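PDB 3W0K: bifunctional endomannanase/endoglucanase from Caldanaerobius polysaccharolyticus, which probably hydrolyses beta-linked mannan and cellulose chains from within, as a family 5 glycoside hydrolase built on a beta/alpha barrel. Local coordinates for residues His205-Trp210 and Phe262-Asn267; Gly197-Ala202 and Leu225-Lys230; Phe6-Met11 and Trp291-Pro296. One frame throughout, in Å; residues are numbered along the deposited sequence.

In the fold
All three contacts lie at loops that follow barrel strands 4-7, 192-197, 254-259 and 287-290. Contact 3 is the innermost, its centre about 10 Å from that of the chain, and joins the loops after the first and last strands through aromatic rings and buried amides. Contacts 1 and 2, centred about 18 and 20 Å out, both use the long excursion after strand 192-197. Contact 2 is buried and mainly apolar, a tryptophan of a small hairpin against a helix start; contact 1 is partly exposed and combines a ring pair with a bridging water. They meet one another: H205 packs on Y198, Y198 on W291, and F262 on P296.

Contact 1: residues His205-Trp210 and Phe262-Asn267; sequences HYQASW and FNKTSN
F262 offers both ring faces and an edge. Over one face stands the six-membered ring of W210, edge first, the planes at 89° and the centroids 5.0 Å apart; W210 CH2 leads and comes 3.5 Å from F262 CE1. The other face is taken from within its own segment by OD1 of N263, whose ND2 is held by the carbonyl of H302. At the edge, F262 CD2 lies 3.5 Å from the carbonyl O of Y206. The W210 indole in turn carries the methyl of A208 on one face and meets F262 at its rim. W210 reaches this place with CG between its backbone N and carbonyl carbon (chi1 64°). The Y206 ring has Q207 CG above its centre and the K264 carbonyl group at its edge.

On the outer side, Q207 and K264 cross at about a right angle, and Q207 OE1 rests 3.3 Å from K264 CB, a contact with aliphatic carbon. The polar link is indirect. Water 1 accepts from K264 N (3.0 Å) and gives its protons to Y206 O (2.8 Å) and to T265 OG1 (3.0 Å). The threonine hydroxyl is also bonded to the carbonyl of L203, tying it to the helix just before H205. The 205-210 side is folded by a type II turn from H205 to A208, closed by A208 N to H205 O, 3.0 Å.

The contact joins the loop after helix 201-204, which follows the sixth barrel strand, 192-197, to the loop between the seventh, 254-259, and helix 267-284. Ring packing holds these loops at one end and a three-bonded water at the other; the water satisfies backbone groups from both that do not bond each other directly.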
loop_
_atom_site.group_PDB
_atom_site.type_symbol
_atom_site.label_atom_id
_atom_site.label_comp_id
_atom_site.label_asym_id
_atom_site.label_seq_id
_atom_site.Cartn_x
_atom_site.Cartn_y
_atom_site.Cartn_z
ATOM N N HIS A 205 13.413 -1.601 -7.218
ATOM C CA HIS A 205 12.824 -1.156 -8.475
ATOM C C HIS A 205 13.820 -1.118 -9.628
ATOM O O HIS A 205 13.668 -0.340 -10.572
ATOM C CB HIS A 205 12.142 0.206 -8.296
ATOM C CG HIS A 205 10.813 0.131 -7.610
ATOM N ND1 HIS A 205 10.666 -0.301 -6.309
ATOM C CD2 HIS A 205 9.567 0.441 -8.045
ATOM C CE1 HIS A 205 9.388 -0.253 -5.972
ATOM N NE2 HIS A 205 8.701 0.195 -7.007
ATOM N N TYR A 206 14.836 -1.973 -9.550
ATOM C CA TYR A 206 15.850 -2.067 -10.594
ATOM C C TYR A 206 15.171 -2.444 -11.911
ATOM O O TYR A 206 14.439 -3.434 -11.986
ATOM C CB TYR A 206 16.897 -3.116 -10.215
ATOM C CG TYR A 206 17.908 -3.423 -11.300
ATOM C CD1 TYR A 206 18.800 -2.449 -11.752
ATOM C CD2 TYR A 206 17.991 -4.700 -11.855
ATOM C CE1 TYR A 206 19.754 -2.743 -12.730
ATOM C CE2 TYR A 206 18.939 -5.005 -12.829
ATOM C CZ TYR A 206 19.816 -4.023 -13.260
ATOM O OH TYR A 206 20.758 -4.328 -14.216
ATOM N N GLN A 207 15.405 -1.623 -12.931
ATOM C CA GLN A 207 14.836 -1.808 -14.265
ATOM C C GLN A 207 13.313 -1.686 -14.320
ATOM O O GLN A 207 12.665 -2.245 -15.207
ATOM C CB GLN A 207 15.313 -3.122 -14.895
ATOM C CG GLN A 207 16.807 -3.129 -15.203
ATOM C CD GLN A 207 17.270 -4.381 -15.927
ATOM O OE1 GLN A 207 16.670 -5.448 -15.804
ATOM N NE2 GLN A 207 18.356 -4.255 -16.680
ATOM N N ALA A 208 12.752 -0.953 -13.363
ATOM C CA ALA A 208 11.314 -0.717 -13.310
ATOM C C ALA A 208 11.041 0.530 -14.147
ATOM O O ALA A 208 11.386 1.645 -13.747
ATOM C CB ALA A 208 10.862 -0.507 -11.874
ATOM N N SER A 209 10.430 0.327 -15.311
ATOM C CA SER A 209 10.124 1.405 -16.253
ATOM C C SER A 209 9.352 2.607 -15.703
ATOM O O SER A 209 9.579 3.738 -16.137
ATOM C CB SER A 209 9.392 0.844 -17.475
ATOM O OG SER A 209 8.157 0.254 -17.110
ATOM N N TRP A 210 8.441 2.368 -14.763
ATOM C CA TRP A 210 7.645 3.450 -14.187
ATOM C C TRP A 210 8.416 4.326 -13.199
ATOM O O TRP A 210 7.935 5.387 -12.797
ATOM C CB TRP A 210 6.369 2.899 -13.538
ATOM C CG TRP A 210 6.608 1.998 -12.366
ATOM C CD1 TRP A 210 6.520 2.332 -11.045
ATOM C CD2 TRP A 210 6.958 0.610 -12.407
ATOM N NE1 TRP A 210 6.792 1.237 -10.260
ATOM C CE2 TRP A 210 7.063 0.167 -11.070
ATOM C CE3 TRP A 210 7.191 -0.305 -13.445
ATOM C CZ2 TRP A 210 7.392 -1.153 -10.742
ATOM C CZ3 TRP A 210 7.518 -1.618 -13.117
ATOM C CH2 TRP A 210 7.615 -2.028 -11.774
ATOM N N PHE A 262 11.064 -5.970 -7.325
ATOM C CA PHE A 262 10.689 -6.245 -8.710
ATOM C C PHE A 262 11.414 -7.519 -9.169
ATOM O O PHE A 262 12.310 -8.011 -8.475
ATOM C CB PHE A 262 11.048 -5.039 -9.580
ATOM C CG PHE A 262 10.426 -5.054 -10.950
ATOM C CD1 PHE A 262 9.089 -5.394 -11.128
ATOM C CD2 PHE A 262 11.179 -4.694 -12.064
ATOM C CE1 PHE A 262 8.511 -5.373 -12.395
ATOM C CE2 PHE A 262 10.608 -4.672 -13.336
ATOM C CZ PHE A 262 9.272 -5.010 -13.501
ATOM N N ASN A 263 11.052 -8.036 -10.341
ATOM C CA ASN A 263 11.629 -9.290 -10.825
ATOM C C ASN A 263 12.844 -9.263 -11.753
ATOM O O ASN A 263 13.124 -10.257 -12.429
ATOM C CB ASN A 263 10.525 -10.164 -11.432
ATOM C CG ASN A 263 9.990 -9.616 -12.749
ATOM O OD1 ASN A 263 10.281 -8.482 -13.135
ATOM N ND2 ASN A 263 9.214 -10.432 -13.449
ATOM N N LYS A 264 13.567 -8.148 -11.785
ATOM C CA LYS A 264 14.758 -8.051 -12.630
ATOM C C LYS A 264 16.034 -8.185 -11.802
ATOM O O LYS A 264 17.117 -8.427 -12.335
ATOM C CB LYS A 264 14.755 -6.739 -13.416
ATOM C CG LYS A 264 13.613 -6.628 -14.412
ATOM C CD LYS A 264 13.624 -7.785 -15.399
ATOM C CE LYS A 264 12.456 -7.689 -16.365
ATOM N NZ LYS A 264 12.448 -8.812 -17.343
ATOM N N THR A 265 15.884 -8.046 -10.489
ATOM C CA THR A 265 16.986 -8.156 -9.540
ATOM C C THR A 265 17.301 -9.633 -9.329
ATOM O O THR A 265 16.392 -10.465 -9.320
ATOM C CB THR A 265 16.578 -7.526 -8.192
ATOM O OG1 THR A 265 16.291 -6.137 -8.392
ATOM C CG2 THR A 265 17.680 -7.677 -7.149
ATOM N N SER A 266 18.581 -9.968 -9.186
ATOM C CA SER A 266 18.970 -11.360 -8.968
ATOM C C SER A 266 18.293 -11.840 -7.687
ATOM O O SER A 266 18.249 -11.111 -6.693
ATOM C CB SER A 266 20.488 -11.489 -8.847
ATOM O OG SER A 266 20.873 -12.851 -8.904
ATOM N N ASN A 267 17.769 -13.062 -7.711
ATOM C CA ASN A 267 17.066 -13.590 -6.550
ATOM C C ASN A 267 17.873 -13.675 -5.266
ATOM O O ASN A 267 17.339 -13.424 -4.188
ATOM C CB ASN A 267 16.423 -14.942 -6.848
ATOM C CG ASN A 267 15.304 -15.259 -5.887
ATOM O OD1 ASN A 267 14.351 -14.486 -5.758
ATOM N ND2 ASN A 267 15.422 -16.376 -5.179
HETATM O O HOH W 1 14.021 -5.628 -10.232
#

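Contact 2: residues Gly197-Ala202 and Leu225-Lys230; sequences GYQPMA and LLWQGK
W227 reaches across to the start of helix 201-204, and its side chain can be followed outward atom by atom. CB already lies near the methyl of A202. At CG that methyl is 3.5 Å away, and A202 CB sits over the face of the five-membered ring, 12° off its normal, a clean CH-pi contact. Farther along, CE3 meets P200 CB at 3.7 Å. CZ3 comes 3.2 Å from Q199 OE1, which lies at the ring edge with its amide nearly coplanar with the indole. CH2, at the far end, touches M201 CB at 3.6 Å. The indole gets there because its CG stands opposite the backbone N (chi1 178°), and Q228 CD lies over the face opposite A202, toward its rim.

Next to the indole, L225 CD2 packs against P200 CG and A202 CB, each at 4.0 Å. Q199 OE1 has a second task: it accepts from M201 N at 3.1 Å, the donor sitting well above the carbonyl plane, which ties the glutamine back to the helix. The peptide before P200, the residue that precedes this helix, is cis.

W227 also opens the type I' turn from W227 to K230, with bonds W227 N to K230 O and K230 N to W227 O. Strands 225-227 and 230-232 thus form a beta hairpin with a two-residue turn, and W232 of its second strand also packs on Q199 and P200. The hairpin embellishes the loop after the sixth strand of the beta/alpha barrel, laid back over the short helix that follows that strand.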
loop_
_atom_site.group_PDB
_atom_site.type_symbol
_atom_site.label_atom_id
_atom_site.label_comp_id
_atom_site.label_asym_id
_atom_site.label_seq_id
_atom_site.Cartn_x
_atom_site.Cartn_y
_atom_site.Cartn_z
ATOM N N GLY A 197 8.331 -0.497 2.252
ATOM C CA GLY A 197 9.531 -1.314 2.277
ATOM C C GLY A 197 10.076 -1.482 0.871
ATOM O O GLY A 197 10.125 -2.591 0.337
ATOM N N TYR A 198 10.461 -0.370 0.255
ATOM C CA TYR A 198 11.007 -0.392 -1.097
ATOM C C TYR A 198 12.426 0.157 -1.163
ATOM O O TYR A 198 13.000 0.248 -2.243
ATOM C CB TYR A 198 10.124 0.422 -2.045
ATOM C CG TYR A 198 8.766 -0.175 -2.339
ATOM C CD1 TYR A 198 8.639 -1.497 -2.768
ATOM C CD2 TYR A 198 7.613 0.604 -2.256
ATOM C CE1 TYR A 198 7.396 -2.024 -3.117
ATOM C CE2 TYR A 198 6.366 0.087 -2.603
ATOM C CZ TYR A 198 6.267 -1.224 -3.035
ATOM O OH TYR A 198 5.046 -1.732 -3.418
ATOM N N GLN A 199 12.976 0.555 -0.021
ATOM C CA GLN A 199 14.329 1.096 0.010
ATOM C C GLN A 199 15.367 0.014 0.278
ATOM O O GLN A 199 15.170 -0.842 1.137
ATOM C CB GLN A 199 14.447 2.199 1.063
ATOM C CG GLN A 199 13.566 3.418 0.796
ATOM C CD GLN A 199 13.839 4.089 -0.550
ATOM O OE1 GLN A 199 14.863 3.849 -1.194
ATOM N NE2 GLN A 199 12.913 4.938 -0.975
ATOM N N PRO A 200 16.492 0.047 -0.455
ATOM C CA PRO A 200 16.816 1.032 -1.494
ATOM C C PRO A 200 16.114 0.767 -2.824
ATOM O O PRO A 200 16.079 -0.367 -3.304
ATOM C CB PRO A 200 18.331 0.889 -1.628
ATOM C CG PRO A 200 18.541 -0.573 -1.380
ATOM C CD PRO A 200 17.646 -0.836 -0.191
ATOM N N MET A 201 15.569 1.825 -3.423
ATOM C CA MET A 201 14.874 1.709 -4.704
ATOM C C MET A 201 15.774 1.143 -5.800
ATOM O O MET A 201 15.294 0.497 -6.730
ATOM C CB MET A 201 14.323 3.069 -5.138
ATOM C CG MET A 201 13.164 3.586 -4.302
ATOM S SD MET A 201 11.635 2.668 -4.580
ATOM C CE MET A 201 11.018 3.480 -6.049
ATOM N N ALA A 202 17.079 1.386 -5.679
ATOM C CA ALA A 202 18.056 0.896 -6.648
ATOM C C ALA A 202 18.045 -0.627 -6.727
ATOM O O ALA A 202 18.458 -1.210 -7.730
ATOM C CB ALA A 202 19.446 1.386 -6.282
ATOM N N LEU A 225 25.006 -1.710 -0.730
ATOM C CA LEU A 225 24.741 -1.200 -2.071
ATOM C C LEU A 225 24.946 0.310 -2.092
ATOM O O LEU A 225 24.338 1.035 -1.305
ATOM C CB LEU A 225 23.307 -1.533 -2.500
ATOM C CG LEU A 225 22.808 -0.958 -3.831
ATOM C CD1 LEU A 225 23.659 -1.464 -4.981
ATOM C CD2 LEU A 225 21.354 -1.345 -4.049
ATOM N N LEU A 226 25.828 0.771 -2.973
ATOM C CA LEU A 226 26.102 2.195 -3.099
ATOM C C LEU A 226 25.050 2.800 -4.023
ATOM O O LEU A 226 24.914 2.389 -5.176
ATOM C CB LEU A 226 27.516 2.423 -3.651
ATOM C CG LEU A 226 28.135 3.830 -3.621
ATOM C CD1 LEU A 226 27.606 4.687 -4.755
ATOM C CD2 LEU A 226 27.896 4.492 -2.269
ATOM N N TRP A 227 24.301 3.764 -3.499
ATOM C CA TRP A 227 23.249 4.433 -4.255
ATOM C C TRP A 227 23.098 5.863 -3.750
ATOM O O TRP A 227 22.903 6.089 -2.555
ATOM C CB TRP A 227 21.930 3.668 -4.098
ATOM C CG TRP A 227 20.755 4.293 -4.792
ATOM C CD1 TRP A 227 20.693 4.720 -6.090
ATOM C CD2 TRP A 227 19.464 4.549 -4.223
ATOM N NE1 TRP A 227 19.443 5.224 -6.363
ATOM C CE2 TRP A 227 18.670 5.132 -5.235
ATOM C CE3 TRP A 227 18.902 4.342 -2.956
ATOM C CZ2 TRP A 227 17.341 5.512 -5.019
ATOM C CZ3 TRP A 227 17.582 4.722 -2.741
ATOM C CH2 TRP A 227 16.816 5.299 -3.768
ATOM N N GLN A 228 23.199 6.821 -4.670
ATOM C CA GLN A 228 23.084 8.243 -4.346
ATOM C C GLN A 228 24.143 8.679 -3.334
ATOM O O GLN A 228 23.883 9.516 -2.466
ATOM C CB GLN A 228 21.681 8.563 -3.814
ATOM C CG GLN A 228 20.564 8.332 -4.819
ATOM C CD GLN A 228 19.186 8.602 -4.240
ATOM O OE1 GLN A 228 18.920 8.318 -3.069
ATOM N NE2 GLN A 228 18.297 9.145 -5.063
ATOM N N GLY A 229 25.335 8.095 -3.449
ATOM C CA GLY A 229 26.428 8.424 -2.548
ATOM C C GLY A 229 26.257 7.892 -1.135
ATOM O O GLY A 229 26.967 8.310 -0.219
ATOM N N LYS A 230 25.321 6.964 -0.958
ATOM C CA LYS A 230 25.056 6.373 0.349
ATOM C C LYS A 230 25.117 4.850 0.287
ATOM O O LYS A 230 24.658 4.241 -0.679
ATOM C CB LYS A 230 23.685 6.824 0.862
ATOM C CG LYS A 230 23.270 6.195 2.186
ATOM C CD LYS A 230 21.911 6.704 2.646
ATOM C CE LYS A 230 21.979 8.145 3.121
ATOM N NZ LYS A 230 22.851 8.287 4.324
#

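Contact 3: residues Phe6-Met11 and Trp291-Pro296; sequences FNFQWM and WNFKGP
W291 and N7 meet directly: N7 CB lies 3.2 Å from W291 O, and N7 OD1 comes to the rim of the indole, 3.5 Å from CZ3, the amide and ring planes inclined at 49°. The end of Q9 lies over one face of the same indole. Beside this, F293 stands edge-on over F6, centroids 5.2 Å apart and planes at 86°, with F293 CD1 above the centre of the F6 ring. N292 O meets the edge of that ring, 3.3 Å from F6 CD1. F8 lies alongside F293, its CE1 3.6 Å from F293 CB and the two rings oblique, so F6, F8 and F293 make an aromatic cluster. F293 turns into it with CG opposite its backbone N (chi1 172°).

Water 2 joins the backbones, donating to N7 O (2.7 Å) and accepting from F293 N (2.9 Å).

In the next shell, the buried amide of N7 is fixed by R40 at OD1 and by the carbonyls of G257 and L290 at ND2. N292 OD1 takes the backbone N-H of F297. The rings of Y12 and F297 pack edge-to-face with W291, while F30 and F315 extend the cluster around F293. With an alanine replacing W291, the N7 amide and the end of Q9 would probably lose the indole they pack on, opening a gap beside Y12 and F297.

The contact joins the end of the first strand and the loop after it to the loop that follows the eighth strand, where the barrel closes. The W291 side chain lies about 3 Å (nearest atoms) from a bound Tris, probably from the crystallisation liquor, though such molecules often mark pockets; this is consistent with the tryptophan lining the sugar-binding cleft after the last strand in family 5 glycoside hydrolases.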
loop_
_atom_site.group_PDB
_atom_site.type_symbol
_atom_site.label_atom_id
_atom_site.label_comp_id
_atom_site.label_asym_id
_atom_site.label_seq_id
_atom_site.Cartn_x
_atom_site.Cartn_y
_atom_site.Cartn_z
ATOM N N PHE A 6 -1.250 -9.267 1.635
ATOM C CA PHE A 6 -0.878 -8.858 0.291
ATOM C C PHE A 6 -1.815 -7.809 -0.278
ATOM O O PHE A 6 -2.960 -7.663 0.163
ATOM C CB PHE A 6 -0.963 -10.068 -0.657
ATOM C CG PHE A 6 -0.066 -11.211 -0.283
ATOM C CD1 PHE A 6 1.176 -11.359 -0.892
ATOM C CD2 PHE A 6 -0.455 -12.132 0.683
ATOM C CE1 PHE A 6 2.018 -12.409 -0.541
ATOM C CE2 PHE A 6 0.379 -13.188 1.046
ATOM C CZ PHE A 6 1.622 -13.327 0.430
ATOM N N ASN A 7 -1.308 -7.069 -1.258
ATOM C CA ASN A 7 -2.121 -6.100 -1.977
ATOM C C ASN A 7 -2.649 -6.874 -3.188
ATOM O O ASN A 7 -1.962 -7.758 -3.714
ATOM C CB ASN A 7 -1.275 -4.942 -2.513
ATOM C CG ASN A 7 -0.907 -3.929 -1.456
ATOM O OD1 ASN A 7 -1.461 -2.831 -1.425
ATOM N ND2 ASN A 7 0.083 -4.257 -0.631
ATOM N N PHE A 8 -3.874 -6.569 -3.603
ATOM C CA PHE A 8 -4.470 -7.191 -4.778
ATOM C C PHE A 8 -4.912 -6.070 -5.701
ATOM O O PHE A 8 -5.470 -5.069 -5.254
ATOM C CB PHE A 8 -5.630 -8.114 -4.404
ATOM C CG PHE A 8 -5.183 -9.462 -3.905
ATOM C CD1 PHE A 8 -4.767 -10.443 -4.800
ATOM C CD2 PHE A 8 -5.158 -9.740 -2.541
ATOM C CE1 PHE A 8 -4.332 -11.685 -4.346
ATOM C CE2 PHE A 8 -4.725 -10.977 -2.074
ATOM C CZ PHE A 8 -4.310 -11.954 -2.982
ATOM N N GLN A 9 -4.638 -6.245 -6.988
ATOM C CA GLN A 9 -4.920 -5.243 -8.003
ATOM C C GLN A 9 -6.209 -5.441 -8.813
ATOM O O GLN A 9 -6.297 -5.012 -9.968
ATOM C CB GLN A 9 -3.699 -5.146 -8.930
ATOM C CG GLN A 9 -2.422 -4.570 -8.266
ATOM C CD GLN A 9 -1.763 -5.492 -7.233
ATOM O OE1 GLN A 9 -1.322 -5.039 -6.171
ATOM N NE2 GLN A 9 -1.665 -6.773 -7.555
ATOM N N TRP A 10 -7.229 -6.005 -8.170
ATOM C CA TRP A 10 -8.512 -6.284 -8.820
ATOM C C TRP A 10 -9.232 -5.075 -9.422
ATOM O O TRP A 10 -9.945 -5.213 -10.413
ATOM C CB TRP A 10 -9.447 -7.008 -7.849
ATOM C CG TRP A 10 -8.841 -8.233 -7.220
ATOM C CD1 TRP A 10 -7.922 -9.079 -7.776
ATOM C CD2 TRP A 10 -9.116 -8.744 -5.913
ATOM N NE1 TRP A 10 -7.609 -10.085 -6.893
ATOM C CE2 TRP A 10 -8.328 -9.904 -5.741
ATOM C CE3 TRP A 10 -9.955 -8.334 -4.867
ATOM C CZ2 TRP A 10 -8.353 -10.660 -4.565
ATOM C CZ3 TRP A 10 -9.979 -9.087 -3.696
ATOM C CH2 TRP A 10 -9.183 -10.236 -3.556
ATOM N N MET A 11 -9.042 -3.897 -8.829
ATOM C CA MET A 11 -9.678 -2.667 -9.315
ATOM C C MET A 11 -8.629 -1.554 -9.254
ATOM O O MET A 11 -8.931 -0.386 -8.995
ATOM C CB MET A 11 -10.884 -2.320 -8.428
ATOM C CG MET A 11 -11.808 -1.256 -9.004
ATOM S SD MET A 11 -13.138 -0.736 -7.885
ATOM C CE MET A 11 -13.964 -2.237 -7.675
ATOM N N TRP A 291 3.479 -6.215 -2.099
ATOM C CA TRP A 291 2.773 -5.565 -3.205
ATOM C C TRP A 291 1.963 -6.505 -4.102
ATOM O O TRP A 291 0.862 -6.158 -4.519
ATOM C CB TRP A 291 3.720 -4.690 -4.032
ATOM C CG TRP A 291 3.038 -4.052 -5.211
ATOM C CD1 TRP A 291 3.390 -4.174 -6.522
ATOM C CD2 TRP A 291 1.852 -3.241 -5.187
ATOM N NE1 TRP A 291 2.495 -3.497 -7.320
ATOM C CE2 TRP A 291 1.542 -2.917 -6.524
ATOM C CE3 TRP A 291 1.020 -2.763 -4.165
ATOM C CZ2 TRP A 291 0.433 -2.136 -6.869
ATOM C CZ3 TRP A 291 -0.086 -1.984 -4.508
ATOM C CH2 TRP A 291 -0.367 -1.681 -5.850
ATOM N N ASN A 292 2.510 -7.674 -4.423
ATOM C CA ASN A 292 1.781 -8.639 -5.255
ATOM C C ASN A 292 1.716 -9.992 -4.558
ATOM O O ASN A 292 2.524 -10.285 -3.668
ATOM C CB ASN A 292 2.492 -8.907 -6.594
ATOM C CG ASN A 292 2.467 -7.736 -7.553
ATOM O OD1 ASN A 292 3.361 -7.609 -8.387
ATOM N ND2 ASN A 292 1.422 -6.920 -7.495
ATOM N N PHE A 293 0.721 -10.789 -4.939
ATOM C CA PHE A 293 0.598 -12.163 -4.466
ATOM C C PHE A 293 1.140 -12.867 -5.713
ATOM O O PHE A 293 2.181 -13.521 -5.674
ATOM C CB PHE A 293 -0.857 -12.555 -4.205
ATOM C CG PHE A 293 -1.033 -14.013 -3.910
ATOM C CD1 PHE A 293 -0.494 -14.568 -2.756
ATOM C CD2 PHE A 293 -1.686 -14.845 -4.816
ATOM C CE1 PHE A 293 -0.598 -15.937 -2.507
ATOM C CE2 PHE A 293 -1.796 -16.214 -4.579
ATOM C CZ PHE A 293 -1.248 -16.759 -3.420
ATOM N N LYS A 294 0.430 -12.700 -6.827
ATOM C CA LYS A 294 0.870 -13.216 -8.119
ATOM C C LYS A 294 1.396 -11.971 -8.825
ATOM O O LYS A 294 0.821 -10.888 -8.685
ATOM C CB LYS A 294 -0.294 -13.817 -8.914
ATOM C CG LYS A 294 -0.641 -15.235 -8.509
ATOM C CD LYS A 294 -1.829 -15.765 -9.289
ATOM C CE LYS A 294 -3.116 -15.096 -8.852
ATOM N NZ LYS A 294 -4.284 -15.649 -9.591
ATOM N N GLY A 295 2.515 -12.105 -9.528
ATOM C CA GLY A 295 3.087 -10.962 -10.217
ATOM C C GLY A 295 4.552 -10.766 -9.872
ATOM O O GLY A 295 5.080 -11.462 -9.005
ATOM N N PRO A 296 5.229 -9.797 -10.511
ATOM C CA PRO A 296 6.649 -9.498 -10.286
ATOM C C PRO A 296 7.052 -9.264 -8.831
ATOM O O PRO A 296 8.136 -9.678 -8.419
ATOM C CB PRO A 296 6.871 -8.252 -11.141
ATOM C CG PRO A 296 5.913 -8.452 -12.270
ATOM C CD PRO A 296 4.671 -8.916 -11.552
HETATM O O HOH W 2 -1.479 -9.187 -6.012
#